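Long-range contacts in precorrin-6Y C5,15-methyltransferase (Decarboxylating) (Geobacter metallireducens, PDB 3E05), which probably uses S-adenosyl-L-methionine to methylate and decarboxylate precorrin-6Y during adenosylcobalamin biosynthesis, this chain being the C-terminal domain of the enzyme: residues D[14-19]-D[81-86]; D[7-12]-D[55-60]; D[97-102]-D[122-127]; D[112-117]-D[136-141]. All blocks are in the same frame, centred on the assembly; numbering follows the deposited sequence. Where two conformers were deposited one is given.

Contact 1 (D[14-19]-D[81-86]); sequences DEFATA and RDNLKK
Asn83 reaches from helix 74-86 to the backbone of Ala17 and binds both its N-H and its C=O, so that a side-chain amide fastens the N-terminal arm to a helix of the class I methyltransferase (Rossmann-like) fold. Ala17 N donates to Asn83 OD1 over 2.9 Å, in the carbonyl plane and on a lone pair. Asn83 ND2 returns a bond to Ala17 O at 3.0 Å, with that oxygen close to the amide plane. The two nearly straight bonds fix the flip of the amide, which meets the backbone edge-on through its O and N. Phe16 stands across the same group: its ring edge, at CD1, comes within 4.2 Å of Asn83 CG, and the ring and amide planes are 81° apart. Replacing Asn83 by an alanine takes both bonds away, which would probably leave Ala17 N without its mate and the arm freer to shift off the helix.

Further along the helix the side chain of Lys86 is extended, CG anti to its own N (chi1 179°), and its NZ donates to Glu15 O at 2.8 Å. The same NZ forms a salt bridge with Glu15 OE1, also 2.8 Å, approaching that oxygen almost head-on, in line with its C-O bond. In the next shell, Ser51 ties in both partners of the amide pair, its O accepting from Asn83 ND2 and its OG bonding Ala17 O.

Contact 2 (D[7-12]-D[55-60]); sequences PVIGID and SIEASN
Glu57 extends from helix 53-61 into a bend of the N-terminal segment, and its carboxylate is taken up by the backbone N-H groups of Gly10 and Ile11. Its CB lies 4.1 Å from Ile9 CG2, where the two side chains run roughly perpendicular. The next atom, CG, packs at 3.8 Å against Ile11 CD1; here the isoleucine and glutamate run alongside one another, pointing opposite ways. From there the chain stays extended (chi2 -173°), which carries CD up to the peptide nitrogen of Gly10. At the tip, OE2 accepts from Ile11 N over 2.9 Å on its syn side, with the donor 31° out of the carboxylate plane. Gly10 N adds only weak bonds to the two oxygens, at 3.1 Å to Glu57 OE2 and 3.4 Å to Glu57 OE1, while a water donates to OE1. At the backbone angles of Gly10 (phi 92°) a CB would be jammed against the preceding carbonyl O.

Helix 53-61 follows strand 43-47, the first strand in chain order and one inside the sheet, from which it is separated by a glycine-rich turn like the one that meets S-adenosylmethionine in class I methyltransferases. Arg29 NH1 makes a salt bridge to Glu57 OE2, so the charge of this buried carboxylate is probably balanced locally.

One turn further on, Asn60 ND2 donates to Val8 O at 2.9 Å, with the oxygen close to its amide plane. A water joins the same ND2 to Pro7 O. Val8 also forms backbone hydrogen bonds with the second subunit, and Ile9 packs there on Ile9 of that subunit.

Contact 3 (D[97-102]-D[122-127]); sequences AFAPEG and EEIIDA
Pro100 lays its ring against helix 121-131, and the apolar contacts radiate from its successive carbons. Pro100 CB touches Ala127 CB at 3.8 Å. The next carbon, Pro100 CG, meets Glu123 CB at 3.9 Å, and Pro100 CD faces Ile124 CG1. The ring thus spans one helical turn, from Glu123 to Ala127. Beside it Ala99 CB packs 4.0 Å from the same Ile124 CG1. The glutamate contributes only the root of its side chain, which bends at chi2 (92°) and takes the carboxylate away from the proline.

The loop follows strand 92-96, at the C-terminal ends of the parallel strands, where enzymes of the class I methyltransferase fold bind S-adenosylmethionine. Helix 121-131 covers one side of that sheet, and both Ala99 and Ile124 touch Ile47 of strand 43-47.

A second kind of contact sets carbon against a polar atom: Ile124 CD1 comes 3.7 Å from Ala99 O. The peptide joining Ala99 to Pro100 is cis, and both residues meet the helix there. A glycine in place of Pro100 would probably open a gap beside Ala127 and Glu123 and allow that peptide to go trans. Ile124 keeps CG1 anti to its carbonyl carbon (chi1 -74°), which sends CG1 toward Ala99 and the proline ring.

Contact 4 (D[112-117]-D[136-141]); sequences VFIGGS and GVIVLN
Ile114 and Leu140 run alongside each other from adjacent parallel strands, on one face of the sheet, with Ile114 CD1 3.8 Å from Leu140 CD2 in one of the two deposited leucine conformers. Ile138 completes this group, its CG2 standing 4.0 Å from Ile114 CD1. On the other face of the sheet Phe113 CD1 lies beside Val139 CG1 at 4.0 Å. The phenylalanine ring, carried toward the neighbouring strand with CG anti to the backbone N (chi1 176°), presents an edge to the amide of Asn141. Its CE1 is 3.6 Å from Asn141 CG, and the two planes are 80° apart.

Between these faces runs the parallel ladder. Val112 N donates to Val137 O, and Val139 N returns a bond to Val112 O at 2.9 Å. Ile114 N then donates to Val139 O at 2.8 Å. The pattern weakens at the end of the strand, where Asn141 N reaches Ile114 O only at 3.5 Å. There water takes over: one molecule donates to both Ile114 O and Asn141 O, and another joins Gly115 O to Asn141 O. The amide oxygen of Asn141 has its partner in Thr32 OG1.

The two strands frame the beta-alpha-beta unit whose helix 121-131 covers the face of Ile114 and Ile138 through Ile124 and Val128. Helix 26-35 covers the face of Phe113 and Val139, while strands 43-47 and 180-193 flank the pair.

Three of the contacts lie around a mixed sheet of order 3-2-1-4-5-7-6, the topology of class I methyltransferases, and contact 4 lies within it. Contacts 1 and 2 cross along the chain: both fasten the N-terminal arm, to helix 74-86 and helix 53-61. Their centres are about 12 Å apart, and they meet where Ile56 packs on Asn83 and Leu84. Contacts 3 and 4 come later and also cross: contact 4 pairs strands 111-114 and 137-142, and contact 3 packs a loop on helix 121-131 between them. The centres of contacts 2 and 3 lie about 25 Å apart. The arm is thus held on one side and the loop near the C-terminal strand ends on the far side, with contact 4 between.

Contact 1 (D[14-19]-D[81-86])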
loop_
_atom_site.group_PDB
_atom_site.type_symbol
_atom_site.label_atom_id
_atom_site.label_comp_id
_atom_site.label_asym_id
_atom_site.label_seq_id
_atom_site.Cartn_x
_atom_site.Cartn_y
_atom_site.Cartn_z
ATOM N N ASP D 14 12.399 -18.034 5.792
ATOM C CA ASP D 14 13.064 -18.603 6.963
ATOM C C ASP D 14 13.856 -19.891 6.681
ATOM O O ASP D 14 14.492 -20.446 7.577
ATOM C CB ASP D 14 12.050 -18.773 8.098
ATOM C CG ASP D 14 11.477 -17.434 8.571
ATOM O OD1 ASP D 14 12.132 -16.384 8.369
ATOM O OD2 ASP D 14 10.369 -17.424 9.142
ATOM N N GLU D 15 13.827 -20.344 5.426
ATOM C CA GLU D 15 14.621 -21.492 4.991
ATOM C C GLU D 15 16.007 -21.066 4.529
ATOM O O GLU D 15 16.848 -21.907 4.239
ATOM C CB GLU D 15 13.928 -22.251 3.856
ATOM C CG GLU D 15 12.640 -22.951 4.251
ATOM C CD GLU D 15 12.867 -24.263 4.988
ATOM O OE1 GLU D 15 13.999 -24.795 4.974
ATOM O OE2 GLU D 15 11.896 -24.770 5.579
ATOM N N PHE D 16 16.233 -19.757 4.441
ATOM C CA PHE D 16 17.525 -19.233 4.018
ATOM C C PHE D 16 18.330 -18.804 5.239
ATOM O O PHE D 16 17.779 -18.227 6.181
ATOM C CB PHE D 16 17.370 -18.013 3.092
ATOM C CG PHE D 16 16.736 -18.320 1.764
ATOM C CD1 PHE D 16 17.521 -18.675 0.672
ATOM C CD2 PHE D 16 15.359 -18.236 1.597
ATOM C CE1 PHE D 16 16.939 -18.966 -0.572
ATOM C CE2 PHE D 16 14.775 -18.503 0.359
ATOM C CZ PHE D 16 15.569 -18.881 -0.721
ATOM N N ALA D 17 19.632 -19.075 5.192
ATOM C CA ALA D 17 20.578 -18.506 6.137
ATOM C C ALA D 17 20.745 -17.046 5.737
ATOM O O ALA D 17 21.149 -16.739 4.604
ATOM C CB ALA D 17 21.910 -19.240 6.075
ATOM N N THR D 18 20.402 -16.152 6.659
ATOM C CA THR D 18 20.356 -14.715 6.367
ATOM C C THR D 18 20.499 -13.862 7.631
ATOM O O THR D 18 20.542 -14.394 8.744
ATOM C CB THR D 18 19.050 -14.332 5.588
ATOM O OG1 THR D 18 19.155 -12.995 5.079
ATOM C CG2 THR D 18 17.792 -14.475 6.452
ATOM N N ALA D 19 20.586 -12.546 7.441
ATOM C CA ALA D 19 20.545 -11.587 8.551
ATOM C C ALA D 19 19.219 -10.842 8.510
ATOM O O ALA D 19 18.478 -10.950 7.533
ATOM C CB ALA D 19 21.714 -10.606 8.460
ATOM N N ARG D 81 27.298 -19.682 0.540
ATOM C CA ARG D 81 27.861 -21.033 0.564
ATOM C C ARG D 81 26.893 -22.063 1.147
ATOM O O ARG D 81 26.626 -23.087 0.511
ATOM C CB ARG D 81 29.167 -21.029 1.366
ATOM C CG ARG D 81 30.181 -22.083 0.953
ATOM C CD ARG D 81 31.524 -21.878 1.658
ATOM N NE ARG D 81 32.140 -20.586 1.336
ATOM C CZ ARG D 81 32.273 -19.577 2.196
ATOM N NH1 ARG D 81 31.837 -19.696 3.447
ATOM N NH2 ARG D 81 32.845 -18.444 1.805
ATOM N N ASP D 82 26.347 -21.776 2.332
ATOM C CA ASP D 82 25.389 -22.667 2.995
ATOM C C ASP D 82 24.104 -22.823 2.184
ATOM O O ASP D 82 23.594 -23.933 2.015
ATOM C CB ASP D 82 25.040 -22.165 4.403
ATOM C CG ASP D 82 26.158 -22.381 5.412
ATOM O OD1 ASP D 82 27.269 -22.815 5.022
ATOM O OD2 ASP D 82 25.918 -22.103 6.609
ATOM N N ASN D 83 23.584 -21.707 1.675
ATOM C CA ASN D 83 22.341 -21.738 0.903
ATOM C C ASN D 83 22.454 -22.470 -0.445
ATOM O O ASN D 83 21.581 -23.263 -0.800
ATOM C CB ASN D 83 21.788 -20.316 0.729
ATOM C CG ASN D 83 21.310 -19.701 2.043
ATOM O OD1 ASN D 83 20.803 -20.395 2.935
ATOM N ND2 ASN D 83 21.462 -18.381 2.161
ATOM N N LEU D 84 23.536 -22.216 -1.175
ATOM C CA LEU D 84 23.781 -22.853 -2.467
ATOM C C LEU D 84 23.817 -24.372 -2.343
ATOM O O LEU D 84 23.247 -25.081 -3.174
ATOM C CB LEU D 84 25.082 -22.341 -3.089
ATOM C CG LEU D 84 25.140 -20.875 -3.519
ATOM C CD1 LEU D 84 26.416 -20.562 -4.298
ATOM C CD2 LEU D 84 23.935 -20.525 -4.349
ATOM N N LYS D 85 24.457 -24.844 -1.274
ATOM C CA LYS D 85 24.539 -26.255 -0.936
ATOM C C LYS D 85 23.163 -26.820 -0.537
ATOM O O LYS D 85 22.767 -27.869 -1.042
ATOM C CB LYS D 85 25.597 -26.444 0.171
ATOM C CG LYS D 85 25.748 -27.852 0.743
ATOM C CD LYS D 85 27.138 -28.077 1.361
ATOM C CE LYS D 85 27.552 -26.990 2.374
ATOM N NZ LYS D 85 26.798 -27.034 3.663
ATOM N N LYS D 86 22.437 -26.112 0.335
ATOM C CA LYS D 86 21.112 -26.548 0.810
ATOM C C LYS D 86 20.075 -26.708 -0.307
ATOM O O LYS D 86 19.309 -27.683 -0.325
ATOM C CB LYS D 86 20.574 -25.573 1.874
ATOM C CG LYS D 86 19.187 -25.922 2.420
ATOM C CD LYS D 86 18.750 -24.979 3.536
ATOM C CE LYS D 86 17.435 -25.451 4.121
ATOM N NZ LYS D 86 16.823 -24.591 5.158
#

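Contact 2 (D[7-12]-D[55-60])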
loop_
_atom_site.group_PDB
_atom_site.type_symbol
_atom_site.label_atom_id
_atom_site.label_comp_id
_atom_site.label_asym_id
_atom_site.label_seq_id
_atom_site.Cartn_x
_atom_site.Cartn_y
_atom_site.Cartn_z
ATOM N N PRO D 7 9.904 -25.677 -3.508
ATOM C CA PRO D 7 9.329 -25.282 -4.785
ATOM C C PRO D 7 10.333 -24.644 -5.735
ATOM O O PRO D 7 11.438 -24.258 -5.303
ATOM C CB PRO D 7 8.282 -24.238 -4.387
ATOM C CG PRO D 7 8.755 -23.676 -3.121
ATOM C CD PRO D 7 9.450 -24.803 -2.410
ATOM N N VAL D 8 9.935 -24.532 -7.008
ATOM C CA VAL D 8 10.750 -23.872 -8.042
ATOM C C VAL D 8 10.976 -22.396 -7.676
ATOM O O VAL D 8 12.103 -21.890 -7.747
ATOM C CB VAL D 8 10.160 -24.059 -9.489
ATOM C CG1 VAL D 8 8.797 -23.378 -9.683
ATOM C CG2 VAL D 8 11.144 -23.589 -10.557
ATOM N N ILE D 9 9.893 -21.724 -7.282
ATOM C CA ILE D 9 9.920 -20.388 -6.683
ATOM C C ILE D 9 8.953 -20.372 -5.494
ATOM O O ILE D 9 8.025 -21.193 -5.402
ATOM C CB ILE D 9 9.610 -19.229 -7.693
ATOM C CG1 ILE D 9 8.149 -19.256 -8.166
ATOM C CG2 ILE D 9 10.627 -19.198 -8.876
ATOM C CD1 ILE D 9 7.715 -18.028 -8.945
ATOM N N GLY D 10 9.183 -19.447 -4.568
ATOM C CA GLY D 10 8.375 -19.358 -3.369
ATOM C C GLY D 10 8.899 -20.129 -2.182
ATOM O O GLY D 10 8.107 -20.556 -1.330
ATOM N N ILE D 11 10.222 -20.310 -2.127
ATOM C CA ILE D 11 10.885 -20.880 -0.950
ATOM C C ILE D 11 10.675 -19.916 0.218
ATOM O O ILE D 11 10.861 -18.710 0.066
ATOM C CB ILE D 11 12.402 -21.129 -1.195
ATOM C CG1 ILE D 11 12.625 -22.064 -2.394
ATOM C CG2 ILE D 11 13.060 -21.737 0.049
ATOM C CD1 ILE D 11 14.014 -21.967 -3.022
ATOM N N ASP D 12 10.248 -20.441 1.366
ATOM C CA ASP D 12 9.999 -19.626 2.554
ATOM C C ASP D 12 11.258 -18.881 2.978
ATOM O O ASP D 12 12.353 -19.459 2.962
ATOM C CB ASP D 12 9.492 -20.492 3.710
ATOM C CG ASP D 12 8.946 -19.664 4.854
ATOM O OD1 ASP D 12 7.803 -19.177 4.741
ATOM O OD2 ASP D 12 9.658 -19.498 5.865
ATOM N N SER D 55 19.373 -15.357 -6.778
ATOM C CA SER D 55 20.221 -16.281 -7.557
ATOM C C SER D 55 19.703 -17.708 -7.512
ATOM O O SER D 55 19.670 -18.386 -8.538
ATOM C CB SER D 55 21.645 -16.269 -7.009
ATOM O OG SER D 55 22.378 -15.218 -7.586
ATOM N N ILE D 56 19.274 -18.140 -6.331
ATOM C CA ILE D 56 18.852 -19.528 -6.124
ATOM C C ILE D 56 17.539 -19.850 -6.843
ATOM O O ILE D 56 17.445 -20.848 -7.557
ATOM C CB ILE D 56 18.806 -19.882 -4.625
ATOM C CG1 ILE D 56 20.234 -20.058 -4.095
ATOM C CG2 ILE D 56 17.979 -21.127 -4.356
ATOM C CD1 ILE D 56 20.310 -20.108 -2.590
ATOM N N GLU D 57 16.529 -19.000 -6.683
ATOM C CA GLU D 57 15.278 -19.200 -7.435
ATOM C C GLU D 57 15.409 -18.957 -8.957
ATOM O O GLU D 57 14.798 -19.667 -9.758
ATOM C CB GLU D 57 14.113 -18.426 -6.784
ATOM C CG GLU D 57 13.693 -19.036 -5.443
ATOM C CD GLU D 57 12.461 -18.410 -4.853
ATOM O OE1 GLU D 57 11.859 -17.530 -5.503
ATOM O OE2 GLU D 57 12.093 -18.782 -3.724
ATOM N N ALA D 58 16.253 -17.999 -9.348
ATOM C CA ALA D 58 16.624 -17.804 -10.760
ATOM C C ALA D 58 17.218 -19.075 -11.379
ATOM O O ALA D 58 16.935 -19.400 -12.538
ATOM C CB ALA D 58 17.619 -16.697 -10.891
ATOM N N SER D 59 18.050 -19.763 -10.595
ATOM C CA SER D 59 18.709 -20.992 -11.028
ATOM C C SER D 59 17.711 -22.126 -11.230
ATOM O O SER D 59 17.906 -22.982 -12.098
ATOM C CB SER D 59 19.826 -21.378 -10.055
ATOM O OG SER D 59 19.331 -22.106 -8.950
ATOM N N ASN D 60 16.632 -22.121 -10.446
ATOM C CA ASN D 60 15.550 -23.077 -10.636
ATOM C C ASN D 60 14.801 -22.825 -11.946
ATOM O O ASN D 60 14.337 -23.773 -12.603
ATOM C CB ASN D 60 14.588 -23.040 -9.456
ATOM C CG ASN D 60 15.167 -23.657 -8.200
ATOM O OD1 ASN D 60 16.173 -24.366 -8.240
ATOM N ND2 ASN D 60 14.518 -23.405 -7.075
HETATM O O HOH W 1 14.066 -25.021 -4.685
HETATM O O HOH W 2 9.543 -16.184 -4.649
#

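Contact 3 (D[97-102]-D[122-127])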
loop_
_atom_site.group_PDB
_atom_site.type_symbol
_atom_site.label_atom_id
_atom_site.label_comp_id
_atom_site.label_asym_id
_atom_site.label_seq_id
_atom_site.Cartn_x
_atom_site.Cartn_y
_atom_site.Cartn_z
ATOM N N ALA D 97 33.747 -10.506 -4.388
ATOM C CA ALA D 97 34.147 -9.271 -5.064
ATOM C C ALA D 97 33.380 -8.056 -4.565
ATOM O O ALA D 97 32.276 -8.182 -4.033
ATOM C CB ALA D 97 33.961 -9.414 -6.575
ATOM N N PHE D 98 33.987 -6.887 -4.756
ATOM C CA PHE D 98 33.372 -5.598 -4.465
ATOM C C PHE D 98 33.154 -4.917 -5.815
ATOM O O PHE D 98 33.991 -4.127 -6.257
ATOM C CB PHE D 98 34.299 -4.780 -3.541
ATOM C CG PHE D 98 33.741 -3.440 -3.085
ATOM C CD1 PHE D 98 32.384 -3.134 -3.168
ATOM C CD2 PHE D 98 34.598 -2.490 -2.529
ATOM C CE1 PHE D 98 31.894 -1.898 -2.731
ATOM C CE2 PHE D 98 34.122 -1.253 -2.088
ATOM C CZ PHE D 98 32.768 -0.960 -2.188
ATOM N N ALA D 99 32.030 -5.246 -6.465
ATOM C CA ALA D 99 31.700 -4.750 -7.811
ATOM C C ALA D 99 31.794 -3.223 -7.914
ATOM O O ALA D 99 31.409 -2.528 -6.967
ATOM C CB ALA D 99 30.317 -5.229 -8.223
ATOM N N PRO D 100 32.280 -2.683 -9.060
ATOM C CA PRO D 100 32.576 -3.262 -10.384
ATOM C C PRO D 100 33.832 -4.144 -10.529
ATOM O O PRO D 100 34.052 -4.702 -11.612
ATOM C CB PRO D 100 32.679 -2.029 -11.291
ATOM C CG PRO D 100 33.142 -0.945 -10.392
ATOM C CD PRO D 100 32.556 -1.232 -9.035
ATOM N N GLU D 101 34.637 -4.258 -9.471
ATOM C CA GLU D 101 35.750 -5.217 -9.452
ATOM C C GLU D 101 35.197 -6.636 -9.500
ATOM O O GLU D 101 34.164 -6.926 -8.894
ATOM C CB GLU D 101 36.606 -5.064 -8.191
ATOM C CG GLU D 101 37.345 -3.735 -8.051
ATOM C CD GLU D 101 38.277 -3.714 -6.847
ATOM O OE1 GLU D 101 39.425 -3.248 -7.001
ATOM O OE2 GLU D 101 37.869 -4.166 -5.751
ATOM N N GLY D 102 35.878 -7.511 -10.234
ATOM C CA GLY D 102 35.451 -8.895 -10.350
ATOM C C GLY D 102 34.429 -9.172 -11.437
ATOM O O GLY D 102 34.008 -10.312 -11.611
ATOM N N GLU D 122 26.847 4.130 -9.445
ATOM C CA GLU D 122 27.129 4.702 -10.760
ATOM C C GLU D 122 28.167 3.868 -11.502
ATOM O O GLU D 122 28.032 3.590 -12.699
ATOM C CB GLU D 122 27.618 6.149 -10.629
ATOM C CG GLU D 122 27.392 6.964 -11.896
ATOM C CD GLU D 122 28.004 8.349 -11.844
ATOM O OE1 GLU D 122 28.259 8.878 -10.738
ATOM O OE2 GLU D 122 28.229 8.912 -12.931
ATOM N N GLU D 123 29.195 3.466 -10.766
ATOM C CA GLU D 123 30.285 2.688 -11.317
ATOM C C GLU D 123 29.813 1.296 -11.732
ATOM O O GLU D 123 30.263 0.766 -12.752
ATOM C CB GLU D 123 31.437 2.608 -10.313
ATOM C CG GLU D 123 32.086 3.966 -10.024
ATOM C CD GLU D 123 31.488 4.719 -8.826
ATOM O OE1 GLU D 123 30.409 4.340 -8.307
ATOM O OE2 GLU D 123 32.115 5.713 -8.399
ATOM N N ILE D 124 28.886 0.722 -10.962
ATOM C CA ILE D 124 28.298 -0.576 -11.304
ATOM C C ILE D 124 27.426 -0.493 -12.557
ATOM O O ILE D 124 27.541 -1.352 -13.436
ATOM C CB ILE D 124 27.522 -1.205 -10.118
ATOM C CG1 ILE D 124 28.497 -1.736 -9.072
ATOM C CG2 ILE D 124 26.592 -2.349 -10.592
ATOM C CD1 ILE D 124 27.860 -2.019 -7.712
ATOM N N ILE D 125 26.568 0.529 -12.640
ATOM C CA ILE D 125 25.683 0.697 -13.793
ATOM C C ILE D 125 26.498 0.920 -15.073
ATOM O O ILE D 125 26.222 0.299 -16.101
ATOM C CB ILE D 125 24.570 1.771 -13.549
ATOM C CG1 ILE D 125 23.492 1.180 -12.620
ATOM C CG2 ILE D 125 23.901 2.203 -14.856
ATOM C CD1 ILE D 125 22.449 2.179 -12.120
ATOM N N ASP D 126 27.527 1.766 -14.986
ATOM C CA ASP D 126 28.441 2.005 -16.108
ATOM C C ASP D 126 29.099 0.723 -16.598
ATOM O O ASP D 126 29.088 0.443 -17.797
ATOM C CB ASP D 126 29.517 3.022 -15.726
ATOM C CG ASP D 126 29.001 4.441 -15.732
ATOM O OD1 ASP D 126 29.826 5.364 -15.845
ATOM O OD2 ASP D 126 27.773 4.637 -15.615
ATOM N N ALA D 127 29.643 -0.052 -15.656
ATOM C CA ALA D 127 30.313 -1.314 -15.958
ATOM C C ALA D 127 29.358 -2.352 -16.557
ATOM O O ALA D 127 29.699 -3.002 -17.544
ATOM C CB ALA D 127 31.005 -1.852 -14.727
#

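Contact 4 (D[112-117]-D[136-141])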
loop_
_atom_site.group_PDB
_atom_site.type_symbol
_atom_site.label_atom_id
_atom_site.label_comp_id
_atom_site.label_asym_id
_atom_site.label_seq_id
_atom_site.Cartn_x
_atom_site.Cartn_y
_atom_site.Cartn_z
ATOM N N VAL D 112 21.031 -8.721 -15.397
ATOM C CA VAL D 112 21.739 -8.320 -14.203
ATOM C C VAL D 112 20.739 -7.853 -13.164
ATOM O O VAL D 112 19.886 -7.013 -13.464
ATOM C CB VAL D 112 22.772 -7.206 -14.468
ATOM C CG1 VAL D 112 23.395 -6.759 -13.165
ATOM C CG2 VAL D 112 23.873 -7.696 -15.405
ATOM N N PHE D 113 20.824 -8.448 -11.984
ATOM C CA PHE D 113 20.098 -7.977 -10.813
ATOM C C PHE D 113 21.098 -7.298 -9.896
ATOM O O PHE D 113 22.157 -7.845 -9.597
ATOM C CB PHE D 113 19.364 -9.100 -10.074
ATOM C CG PHE D 113 18.694 -8.633 -8.801
ATOM C CD1 PHE D 113 17.665 -7.679 -8.856
ATOM C CD2 PHE D 113 19.119 -9.096 -7.551
ATOM C CE1 PHE D 113 17.036 -7.216 -7.663
ATOM C CE2 PHE D 113 18.492 -8.647 -6.370
ATOM C CZ PHE D 113 17.442 -7.703 -6.437
ATOM N N ILE D 114 20.785 -6.069 -9.497
ATOM C CA ILE D 114 21.599 -5.355 -8.539
ATOM C C ILE D 114 20.848 -5.268 -7.204
ATOM O O ILE D 114 19.904 -4.472 -7.054
ATOM C CB ILE D 114 21.976 -3.946 -9.076
ATOM C CG1 ILE D 114 22.696 -4.070 -10.430
ATOM C CG2 ILE D 114 22.808 -3.185 -8.063
ATOM C CD1 ILE D 114 22.705 -2.803 -11.256
ATOM N N GLY D 115 21.249 -6.111 -6.259
ATOM C CA GLY D 115 20.637 -6.179 -4.917
ATOM C C GLY D 115 21.377 -5.344 -3.872
ATOM O O GLY D 115 20.836 -5.054 -2.799
ATOM N N GLY D 116 22.621 -4.980 -4.177
ATOM C CA GLY D 116 23.447 -4.176 -3.263
ATOM C C GLY D 116 24.613 -3.574 -4.015
ATOM O O GLY D 116 25.280 -4.269 -4.788
ATOM N N SER D 117 24.859 -2.284 -3.784
ATOM C CA SER D 117 25.879 -1.534 -4.527
ATOM C C SER D 117 27.115 -1.171 -3.724
ATOM O O SER D 117 28.147 -0.844 -4.305
ATOM C CB SER D 117 25.277 -0.265 -5.113
ATOM O OG SER D 117 24.449 -0.589 -6.210
ATOM N N GLY D 136 19.189 -7.377 -23.404
ATOM C CA GLY D 136 19.462 -7.530 -21.974
ATOM C C GLY D 136 18.416 -6.834 -21.108
ATOM O O GLY D 136 17.691 -5.976 -21.588
ATOM N N VAL D 137 18.337 -7.230 -19.841
ATOM C CA VAL D 137 17.445 -6.608 -18.849
ATOM C C VAL D 137 18.250 -6.390 -17.573
ATOM O O VAL D 137 18.944 -7.297 -17.117
ATOM C CB VAL D 137 16.173 -7.485 -18.519
ATOM C CG1 VAL D 137 15.220 -6.771 -17.500
ATOM C CG2 VAL D 137 15.421 -7.878 -19.785
ATOM N N ILE D 138 18.184 -5.178 -17.020
ATOM C CA ILE D 138 18.726 -4.894 -15.689
ATOM C C ILE D 138 17.563 -4.649 -14.724
ATOM O O ILE D 138 16.645 -3.887 -15.037
ATOM C CB ILE D 138 19.631 -3.647 -15.678
ATOM C CG1 ILE D 138 20.754 -3.761 -16.725
ATOM C CG2 ILE D 138 20.206 -3.394 -14.280
ATOM C CD1 ILE D 138 21.383 -2.427 -17.066
ATOM N N VAL D 139 17.621 -5.276 -13.558
ATOM C CA VAL D 139 16.645 -5.042 -12.482
ATOM C C VAL D 139 17.407 -4.669 -11.203
ATOM O O VAL D 139 18.488 -5.204 -10.914
ATOM C CB VAL D 139 15.697 -6.251 -12.304
ATOM C CG1 VAL D 139 14.706 -6.064 -11.095
ATOM C CG2 VAL D 139 14.913 -6.490 -13.603
ATOM N N LEU D 140 16.870 -3.691 -10.483
ATOM C CA LEU D 140 17.413 -3.302 -9.183
ATOM C C LEU D 140 16.284 -3.184 -8.201
ATOM O O LEU D 140 15.198 -2.727 -8.540
ATOM C CB LEU D 140 18.121 -1.945 -9.213
ATOM C CG LEU D 140 19.162 -1.560 -10.243
ATOM C CD1 LEU D 140 18.471 -0.978 -11.443
ATOM C CD2 LEU D 140 20.097 -0.542 -9.624
ATOM N N ASN D 141 16.540 -3.608 -6.969
ATOM C CA ASN D 141 15.581 -3.372 -5.887
ATOM C C ASN D 141 16.105 -2.260 -4.985
ATOM O O ASN D 141 17.207 -2.351 -4.422
ATOM C CB ASN D 141 15.311 -4.637 -5.072
ATOM C CG ASN D 141 14.414 -5.652 -5.803
ATOM O OD1 ASN D 141 14.072 -6.673 -5.229
ATOM N ND2 ASN D 141 14.019 -5.363 -7.028
HETATM O O HOH W 3 19.897 -2.329 -5.239
HETATM O O HOH W 4 18.015 -5.015 -2.967
#